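Local coordinates for protein Rho guanine nucleotide exchange factor 12 (Homo sapiens, PDB 1TXD) that acts as a guanine nucleotide exchange factor for the RhoA GTPase, this chain holding its DH and PH domains, at residues Y34-H39 and T175-L180. The protein carries 1 engineered substitution. Residues are numbered along the deposited sequence; the frame is centred on the assembly and turned at random.
Sequences YTERAH and TKYPLL
Glu36 and Tyr177 join helices 20-57 and 169-186 inside the DH domain through one buried carboxylate-phenol hydrogen bond, a compact example of how a polar pair can bridge neighbouring helices. The nearest CA atoms of the two segments, those of Thr35 and Lys176, are 9.5 Å apart, and the contact is made by side chains. Tyr177 OH donates to Glu36 OE2 at 2.6 Å, and OE2 receives the bond on its syn lone pair, the one on the side of OE1. The carboxylate comes in at the hydroxyl-bearing edge of the ring, and the two planes lie only 19° apart. Glu36 reaches this position with CG anti to its backbone N (chi1 -173°) and a bend at chi2. Both carboxylate oxygens are further engaged: OE2 forms a salt bridge with Arg173, and OE1 is hydrogen-bonded to His79 ND1 on helix 72-90, so three partners grip the carboxylate and its negative charge is probably stabilised. A looser touch flanks the bond, Leu180 CD1 lying 4.1 Å from Thr35 OG1, which is hydrogen-bonded to Glu31 O and to Arg173. The contact thus joins two helices of the elongated helical bundle that defines the DH (RhoGEF) domain.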
loop_
_atom_site.group_PDB
_atom_site.type_symbol
_atom_site.label_atom_id
_atom_site.label_comp_id
_atom_site.label_asym_id
_atom_site.label_seq_id
_atom_site.Cartn_x
_atom_site.Cartn_y
_atom_site.Cartn_z
ATOM N N TYR A 34 -17.514 -14.300 -12.907
ATOM C CA TYR A 34 -16.436 -14.911 -13.646
ATOM C C TYR A 34 -15.042 -14.405 -13.216
ATOM O O TYR A 34 -14.129 -15.198 -13.093
ATOM C CB TYR A 34 -16.634 -14.677 -15.161
ATOM C CG TYR A 34 -15.550 -15.291 -16.037
ATOM C CD1 TYR A 34 -15.759 -16.530 -16.668
ATOM C CD2 TYR A 34 -14.292 -14.639 -16.241
ATOM C CE1 TYR A 34 -14.759 -17.117 -17.475
ATOM C CE2 TYR A 34 -13.294 -15.227 -17.022
ATOM C CZ TYR A 34 -13.542 -16.469 -17.643
ATOM O OH TYR A 34 -12.597 -17.074 -18.432
ATOM N N THR A 35 -14.892 -13.094 -13.039
ATOM C CA THR A 35 -13.613 -12.509 -12.689
ATOM C C THR A 35 -13.324 -12.775 -11.216
ATOM O O THR A 35 -12.189 -12.712 -10.824
ATOM C CB THR A 35 -13.589 -11.004 -12.932
ATOM O OG1 THR A 35 -14.699 -10.389 -12.257
ATOM C CG2 THR A 35 -13.801 -10.688 -14.395
ATOM N N GLU A 36 -14.354 -13.072 -10.408
ATOM C CA GLU A 36 -14.118 -13.585 -9.061
ATOM C C GLU A 36 -13.530 -14.978 -9.105
ATOM O O GLU A 36 -12.660 -15.301 -8.278
ATOM C CB GLU A 36 -15.386 -13.639 -8.178
ATOM C CG GLU A 36 -15.075 -14.012 -6.728
ATOM C CD GLU A 36 -14.431 -12.879 -5.990
ATOM O OE1 GLU A 36 -13.779 -13.135 -4.967
ATOM O OE2 GLU A 36 -14.539 -11.728 -6.446
ATOM N N ARG A 37 -13.994 -15.820 -10.030
ATOM C CA ARG A 37 -13.422 -17.171 -10.147
ATOM C C ARG A 37 -11.945 -17.094 -10.625
ATOM O O ARG A 37 -11.071 -17.779 -10.119
ATOM C CB ARG A 37 -14.248 -18.013 -11.107
ATOM C CG ARG A 37 -14.130 -19.527 -10.927
ATOM C CD ARG A 37 -15.121 -20.341 -11.805
ATOM N NE ARG A 37 -16.448 -19.701 -11.857
ATOM C CZ ARG A 37 -17.025 -19.143 -12.938
ATOM N NH1 ARG A 37 -16.416 -19.129 -14.132
ATOM N NH2 ARG A 37 -18.234 -18.589 -12.813
ATOM N N ALA A 38 -11.692 -16.213 -11.586
ATOM C CA ALA A 38 -10.347 -15.961 -12.086
ATOM C C ALA A 38 -9.443 -15.524 -10.922
ATOM O O ALA A 38 -8.314 -15.999 -10.788
ATOM C CB ALA A 38 -10.375 -14.906 -13.170
ATOM N N HIS A 39 -9.973 -14.620 -10.099
ATOM C CA HIS A 39 -9.243 -14.110 -8.940
ATOM C C HIS A 39 -8.832 -15.180 -7.945
ATOM O O HIS A 39 -7.688 -15.225 -7.494
ATOM C CB HIS A 39 -10.037 -13.069 -8.169
ATOM C CG HIS A 39 -9.244 -12.434 -7.085
ATOM N ND1 HIS A 39 -8.157 -11.623 -7.352
ATOM C CD2 HIS A 39 -9.293 -12.578 -5.738
ATOM C CE1 HIS A 39 -7.626 -11.239 -6.208
ATOM N NE2 HIS A 39 -8.319 -11.777 -5.219
ATOM N N THR A 175 -9.783 -2.658 -6.631
ATOM C CA THR A 175 -10.110 -1.474 -7.467
ATOM C C THR A 175 -11.256 -1.786 -8.434
ATOM O O THR A 175 -11.938 -0.883 -8.864
ATOM C CB THR A 175 -8.903 -1.003 -8.301
ATOM O OG1 THR A 175 -8.590 -2.013 -9.260
ATOM C CG2 THR A 175 -7.613 -0.906 -7.455
ATOM N N LYS A 176 -11.489 -3.079 -8.713
ATOM C CA LYS A 176 -12.471 -3.529 -9.703
ATOM C C LYS A 176 -13.910 -3.627 -9.164
ATOM O O LYS A 176 -14.873 -3.388 -9.877
ATOM C CB LYS A 176 -12.038 -4.897 -10.284
ATOM C CG LYS A 176 -10.762 -4.902 -11.161
ATOM C CD LYS A 176 -10.939 -4.076 -12.421
ATOM C CE LYS A 176 -9.618 -3.784 -13.162
ATOM N NZ LYS A 176 -8.920 -4.990 -13.690
ATOM N N TYR A 177 -14.084 -3.953 -7.892
ATOM C CA TYR A 177 -15.447 -4.140 -7.379
ATOM C C TYR A 177 -16.379 -2.960 -7.620
ATOM O O TYR A 177 -17.514 -3.159 -8.053
ATOM C CB TYR A 177 -15.427 -4.507 -5.903
ATOM C CG TYR A 177 -14.959 -5.905 -5.653
ATOM C CD1 TYR A 177 -15.579 -6.997 -6.271
ATOM C CD2 TYR A 177 -13.933 -6.163 -4.773
ATOM C CE1 TYR A 177 -15.171 -8.295 -6.001
ATOM C CE2 TYR A 177 -13.519 -7.471 -4.527
ATOM C CZ TYR A 177 -14.126 -8.500 -5.130
ATOM O OH TYR A 177 -13.704 -9.772 -4.884
ATOM N N PRO A 178 -15.929 -1.727 -7.393
ATOM C CA PRO A 178 -16.834 -0.596 -7.568
ATOM C C PRO A 178 -17.408 -0.490 -8.980
ATOM O O PRO A 178 -18.585 -0.159 -9.137
ATOM C CB PRO A 178 -15.963 0.614 -7.259
ATOM C CG PRO A 178 -14.882 0.132 -6.454
ATOM C CD PRO A 178 -14.603 -1.303 -6.921
ATOM N N LEU A 179 -16.582 -0.764 -9.983
ATOM C CA LEU A 179 -16.955 -0.574 -11.375
ATOM C C LEU A 179 -17.904 -1.705 -11.789
ATOM O O LEU A 179 -18.943 -1.482 -12.412
ATOM C CB LEU A 179 -15.689 -0.571 -12.242
ATOM C CG LEU A 179 -14.498 0.296 -11.767
ATOM C CD1 LEU A 179 -13.148 -0.089 -12.461
ATOM C CD2 LEU A 179 -14.867 1.804 -11.973
ATOM N N LEU A 180 -17.563 -2.914 -11.390
ATOM C CA LEU A 180 -18.424 -4.068 -11.616
ATOM C C LEU A 180 -19.838 -3.875 -11.066
ATOM O O LEU A 180 -20.808 -4.189 -11.750
ATOM C CB LEU A 180 -17.808 -5.304 -11.006
ATOM C CG LEU A 180 -16.519 -5.782 -11.671
ATOM C CD1 LEU A 180 -15.717 -6.680 -10.741
ATOM C CD2 LEU A 180 -16.795 -6.498 -12.996
#